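PDB 6OFT: probable zinc protease PqqL from Escherichia coli, which probably cleaves peptides as a zinc-dependent endopeptidase of the M16 family, the crystallised piece being the first half of this periplasmic protein. Local coordinates for residues 91-96 with 155-160; 280-285 with 407-412. One frame throughout, in Å; residues are numbered along the deposited sequence.

Interaction 1 (91-96 with 155-160); sequences TSYDET and ARRPFL
Tyr93 and Arg157 reach toward each other from opposite directions, the phenol hydroxyl at the edge of the guanidinium. Their CA atoms lie 14.1 Å apart, so only the far ends of two long side chains bridge the distance. Arg157 NH2 donates to Tyr93 OH at 3.0 Å, with an N-H...O angle of 158°. The hydroxyl lies 14° out of the guanidinium plane, and NH2 sits at the edge of the phenol ring. The two flat groups are turned only 22° from each other, so they meet edge to edge and do not stack. From CG to NE the arginine chain is extended, which carries its charged end clear of helix 148-160.

The close part of the contact is this small polar cluster. A water joins it, 3.0 Å from Tyr93 OH, and accepts from Arg157 NE at 3.2 Å. The arginine has further partners: NH1 donates to Leu167 O, and NH2 makes a weak bond to Asn166 O. Together these bonds probably help to fix the turn of the guanidinium. Replacing Tyr93 by a phenylalanine would probably leave Arg157 NH2 without its hydroxyl acceptor and the bridging water with one partner fewer.

The rest is loose. The two segments bury only 66 Å² between them, and both touching residues are partly exposed. The loop has its own internal support: Ser92 OG accepts from Glu95 N at 3.2 Å, forming an ST motif.

Thr91 OG1 bonds to Glu57, the predicted proton acceptor. The turn thus borders the predicted zinc site of the M16 peptidase domain through Thr91. Farther off, a tyrosine-arginine hydrogen bond with a shared water joins this hairpin turn, between strands 87-91 and 96-103, to helix 148-160.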
# COMPACT_ATOMS: atom_id res chain seq x y z
N THR A 91 4.32 11.19 -3.17
CA THR A 91 5.57 10.50 -3.45
C THR A 91 5.70 9.37 -2.44
O THR A 91 5.59 9.59 -1.23
CB THR A 91 6.79 11.44 -3.39
OG1 THR A 91 6.53 12.58 -4.20
CG2 THR A 91 8.07 10.77 -3.87
N SER A 92 5.93 8.16 -2.94
CA SER A 92 6.12 7.01 -2.06
C SER A 92 7.50 6.43 -2.37
O SER A 92 8.29 7.05 -3.10
CB SER A 92 5.02 5.97 -2.29
OG SER A 92 5.13 5.38 -3.58
N TYR A 93 7.80 5.26 -1.82
CA TYR A 93 9.06 4.58 -2.10
C TYR A 93 9.16 4.19 -3.58
O TYR A 93 10.22 4.28 -4.18
CB TYR A 93 9.11 3.27 -1.28
CG TYR A 93 9.18 3.48 0.21
CD1 TYR A 93 10.38 3.78 0.84
CD2 TYR A 93 8.04 3.31 1.01
CE1 TYR A 93 10.45 3.95 2.22
CE2 TYR A 93 8.10 3.50 2.39
CZ TYR A 93 9.31 3.80 2.99
OH TYR A 93 9.40 3.95 4.35
N ASP A 94 8.03 3.78 -4.16
CA ASP A 94 7.91 3.19 -5.50
C ASP A 94 7.49 4.10 -6.63
O ASP A 94 7.71 3.75 -7.79
CB ASP A 94 6.90 2.03 -5.43
CG ASP A 94 7.09 1.09 -4.27
OD1 ASP A 94 8.19 0.51 -4.14
OD2 ASP A 94 6.14 0.94 -3.48
N GLU A 95 6.81 5.22 -6.33
CA GLU A 95 6.26 6.07 -7.38
C GLU A 95 5.97 7.49 -6.93
O GLU A 95 5.94 7.80 -5.72
CB GLU A 95 4.94 5.45 -7.91
CG GLU A 95 3.88 5.28 -6.83
CD GLU A 95 2.56 4.62 -7.18
OE1 GLU A 95 2.32 4.33 -8.37
OE2 GLU A 95 1.76 4.40 -6.25
N THR A 96 5.68 8.34 -7.92
CA THR A 96 5.24 9.72 -7.75
C THR A 96 3.99 9.79 -8.61
O THR A 96 4.03 9.42 -9.78
CB THR A 96 6.29 10.73 -8.21
OG1 THR A 96 7.58 10.33 -7.76
CG2 THR A 96 6.00 12.11 -7.69
N ALA A 155 9.53 3.72 15.46
CA ALA A 155 10.00 2.73 16.45
C ALA A 155 9.97 1.29 15.89
O ALA A 155 10.88 0.51 16.17
CB ALA A 155 9.17 2.81 17.72
N ARG A 156 8.92 0.95 15.11
CA ARG A 156 8.73 -0.37 14.48
C ARG A 156 9.67 -0.57 13.29
O ARG A 156 10.05 -1.71 12.99
CB ARG A 156 7.28 -0.49 13.99
CG ARG A 156 6.86 -1.89 13.50
CD ARG A 156 5.39 -1.98 13.18
NE ARG A 156 4.58 -1.90 14.40
CZ ARG A 156 3.58 -1.05 14.59
NH1 ARG A 156 3.23 -0.20 13.63
NH2 ARG A 156 2.91 -1.04 15.73
N ARG A 157 9.99 0.54 12.59
CA ARG A 157 10.76 0.62 11.35
C ARG A 157 12.01 -0.25 11.28
O ARG A 157 12.10 -1.00 10.31
CB ARG A 157 11.13 2.08 11.03
CG ARG A 157 11.02 2.40 9.58
CD ARG A 157 11.14 3.87 9.31
NE ARG A 157 11.10 4.08 7.86
CZ ARG A 157 12.17 4.03 7.09
NH1 ARG A 157 13.37 3.83 7.62
NH2 ARG A 157 12.06 4.19 5.78
N PRO A 158 12.99 -0.20 12.24
CA PRO A 158 14.19 -1.05 12.10
C PRO A 158 13.90 -2.55 12.11
O PRO A 158 14.65 -3.32 11.51
CB PRO A 158 15.06 -0.63 13.29
CG PRO A 158 14.56 0.73 13.66
CD PRO A 158 13.10 0.65 13.45
N PHE A 159 12.84 -2.95 12.81
CA PHE A 159 12.40 -4.34 12.94
C PHE A 159 11.71 -4.78 11.65
O PHE A 159 12.08 -5.79 11.05
CB PHE A 159 11.46 -4.51 14.15
CG PHE A 159 12.08 -4.15 15.48
CD1 PHE A 159 12.09 -2.83 15.93
CD2 PHE A 159 12.69 -5.12 16.27
CE1 PHE A 159 12.71 -2.49 17.14
CE2 PHE A 159 13.31 -4.78 17.48
CZ PHE A 159 13.32 -3.46 17.91
N LEU A 160 10.73 -3.98 11.23
CA LEU A 160 9.91 -4.25 10.05
C LEU A 160 10.69 -4.16 8.74
O LEU A 160 10.49 -5.01 7.87
CB LEU A 160 8.72 -3.26 10.05
CG LEU A 160 7.46 -3.59 9.25
CD1 LEU A 160 6.85 -4.94 9.66
CD2 LEU A 160 6.42 -2.51 9.46
O HOH W 1 8.04 4.58 6.99

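Interaction 2 (280-285 with 407-412); sequences WSMLVQ and RLWQQI
The backbones of 280-285 and 407-412 come nearest at Met282 and Ile412, whose CA atoms are 9.2 Å apart. The first segment is a turn and more inside helix 271-296. The second follows helix 398-408 into a 3-10 turn at 409-411. Gln411 N bonds to Leu408 O and Ile412 N to Trp409 O, and this tight turn brings Trp409 and Ile412 to the same methionine.

Met282 carries the contact from its side. Its chain is extended beyond CG, and this carries SD and CE out from the helix. The methyl group comes down over one face of the Trp409 indole. CE lies 3.4 Å from Trp409 CD2, above the bond shared by the two rings. It stands 3.6 Å from the centroid of the five-membered ring, 18° off the ring normal, which makes a CH-pi contact. SD is farther back over the same ring, 5.0 Å from that centroid and 6° off the normal. The thioether therefore meets the indole with its methyl first and its sulfur behind.

Ile412 closes on the methionine at another point. Its CG2 branch touches Met282 SD at 4.0 Å. All three residues are buried, and no hydrogen bond crosses between the segments. Their grip is apolar.

Helix 352-371 borders the same cluster: Val358 touches Met282, and Leu363 and Leu366 touch Trp409. Lys359 of that helix donates to the carbonyls of Trp409 and Ile412, tying down the backbone of the turn. The result is a Met-aromatic contact in a helix-packed core. It joins the long helix 271-296 to the turn between helices 398-408 and 414-425, away from the predicted zinc site.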
# COMPACT_ATOMS: atom_id res chain seq x y z
N TRP A 280 -2.39 -17.22 2.01
CA TRP A 280 -1.97 -16.32 3.10
C TRP A 280 -3.15 -15.51 3.61
O TRP A 280 -3.28 -15.33 4.81
CB TRP A 280 -0.82 -15.37 2.69
CG TRP A 280 0.50 -16.04 2.43
CD1 TRP A 280 1.22 -15.99 1.28
CD2 TRP A 280 1.23 -16.89 3.34
NE1 TRP A 280 2.36 -16.76 1.40
CE2 TRP A 280 2.38 -17.33 2.65
CE3 TRP A 280 1.02 -17.33 4.66
CZ2 TRP A 280 3.33 -18.18 3.25
CZ3 TRP A 280 1.94 -18.19 5.24
CH2 TRP A 280 3.09 -18.60 4.55
N SER A 281 -4.01 -15.04 2.69
CA SER A 281 -5.21 -14.25 2.95
C SER A 281 -6.22 -15.06 3.77
O SER A 281 -6.85 -14.52 4.68
CB SER A 281 -5.85 -13.81 1.64
OG SER A 281 -7.07 -13.12 1.86
N MET A 282 -6.36 -16.36 3.45
CA MET A 282 -7.28 -17.24 4.17
C MET A 282 -6.78 -17.59 5.55
O MET A 282 -7.59 -17.60 6.46
CB MET A 282 -7.62 -18.48 3.36
CG MET A 282 -8.74 -18.18 2.39
SD MET A 282 -9.18 -19.59 1.42
CE MET A 282 -10.15 -18.80 0.20
N LEU A 283 -5.44 -17.79 5.72
CA LEU A 283 -4.84 -18.06 7.04
C LEU A 283 -5.11 -16.88 7.97
O LEU A 283 -5.48 -17.09 9.12
CB LEU A 283 -3.34 -18.34 6.94
CG LEU A 283 -2.91 -19.76 6.54
CD1 LEU A 283 -1.43 -19.85 6.41
CD2 LEU A 283 -3.40 -20.82 7.55
N VAL A 284 -4.96 -15.65 7.44
CA VAL A 284 -5.19 -14.37 8.12
C VAL A 284 -6.67 -14.28 8.51
O VAL A 284 -6.98 -14.06 9.69
CB VAL A 284 -4.69 -13.17 7.22
CG1 VAL A 284 -5.39 -11.86 7.55
CG2 VAL A 284 -3.18 -13.02 7.30
N GLN A 285 -7.59 -14.51 7.55
CA GLN A 285 -9.02 -14.47 7.81
C GLN A 285 -9.48 -15.51 8.83
O GLN A 285 -10.29 -15.19 9.70
CB GLN A 285 -9.85 -14.59 6.52
CG GLN A 285 -11.36 -14.41 6.79
CD GLN A 285 -12.21 -14.22 5.56
OE1 GLN A 285 -11.71 -14.01 4.45
NE2 GLN A 285 -13.53 -14.29 5.74
N ARG A 407 -12.97 -21.50 -8.94
CA ARG A 407 -12.20 -22.59 -9.52
C ARG A 407 -10.86 -22.88 -8.79
O ARG A 407 -10.58 -24.03 -8.49
CB ARG A 407 -11.97 -22.34 -11.01
CG ARG A 407 -11.10 -23.40 -11.70
CD ARG A 407 -11.01 -23.17 -13.19
NE ARG A 407 -10.38 -21.90 -13.51
CZ ARG A 407 -9.08 -21.75 -13.76
NH1 ARG A 407 -8.27 -22.80 -13.73
NH2 ARG A 407 -8.59 -20.56 -14.05
N LEU A 408 -10.03 -21.86 -8.56
CA LEU A 408 -8.71 -22.08 -7.95
C LEU A 408 -8.74 -22.37 -6.45
O LEU A 408 -7.85 -23.08 -5.97
CB LEU A 408 -7.74 -20.92 -8.25
CG LEU A 408 -7.39 -20.72 -9.74
CD1 LEU A 408 -6.46 -19.55 -9.92
CD2 LEU A 408 -6.76 -21.99 -10.36
N TRP A 409 -9.75 -21.86 -5.71
CA TRP A 409 -9.83 -22.11 -4.26
C TRP A 409 -10.11 -23.58 -3.93
O TRP A 409 -9.89 -23.96 -2.78
CB TRP A 409 -10.85 -21.20 -3.56
CG TRP A 409 -10.50 -19.74 -3.46
CD1 TRP A 409 -9.30 -19.16 -3.75
CD2 TRP A 409 -11.36 -18.69 -3.00
NE1 TRP A 409 -9.36 -17.81 -3.50
CE2 TRP A 409 -10.61 -17.49 -3.04
CE3 TRP A 409 -12.69 -18.64 -2.55
CZ2 TRP A 409 -11.15 -16.26 -2.66
CZ3 TRP A 409 -13.22 -17.42 -2.17
CH2 TRP A 409 -12.46 -16.24 -2.24
N GLN A 410 -10.51 -24.42 -4.91
CA GLN A 410 -10.74 -25.84 -4.63
C GLN A 410 -9.39 -26.59 -4.43
O GLN A 410 -9.36 -27.69 -3.88
CB GLN A 410 -11.69 -26.51 -5.65
CG GLN A 410 -11.20 -26.60 -7.09
CD GLN A 410 -12.32 -26.64 -8.11
OE1 GLN A 410 -13.26 -25.84 -8.10
NE2 GLN A 410 -12.21 -27.56 -9.06
N GLN A 411 -8.28 -25.93 -4.79
CA GLN A 411 -6.92 -26.42 -4.54
C GLN A 411 -6.46 -26.06 -3.11
O GLN A 411 -5.42 -26.54 -2.65
CB GLN A 411 -5.94 -25.83 -5.58
CG GLN A 411 -6.02 -26.57 -6.90
CD GLN A 411 -5.17 -25.92 -7.94
OE1 GLN A 411 -3.94 -26.00 -7.91
NE2 GLN A 411 -5.81 -25.26 -8.89
N ILE A 412 -7.23 -25.20 -2.41
CA ILE A 412 -6.92 -24.79 -1.03
C ILE A 412 -7.65 -25.72 -0.08
O ILE A 412 -8.88 -25.78 -0.10
CB ILE A 412 -7.23 -23.29 -0.79
CG1 ILE A 412 -6.45 -22.41 -1.80
CG2 ILE A 412 -6.95 -22.88 0.69
CD1 ILE A 412 -6.90 -20.98 -1.88

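In the fold
Interactions 1 and 2 are separate contacts in series along the chain. Their centres are about 28 Å apart, and their nearest atoms about 13 Å apart, with no touch. The centre of interaction 1 is about 10 Å from the centre of the folded chain, that of interaction 2 about 21 Å. Interaction 1 is also the one closer to the predicted catalytic site: the side chain of Tyr93 is about 11 Å from that of His54, a predicted zinc ligand. The two differ in character. Interaction 1 is a polar surface bridge in the insulinase-type (M16) peptidase part. Interaction 2 is a buried apolar contact, and its segment 280-285 belongs to the M16 inactive domain.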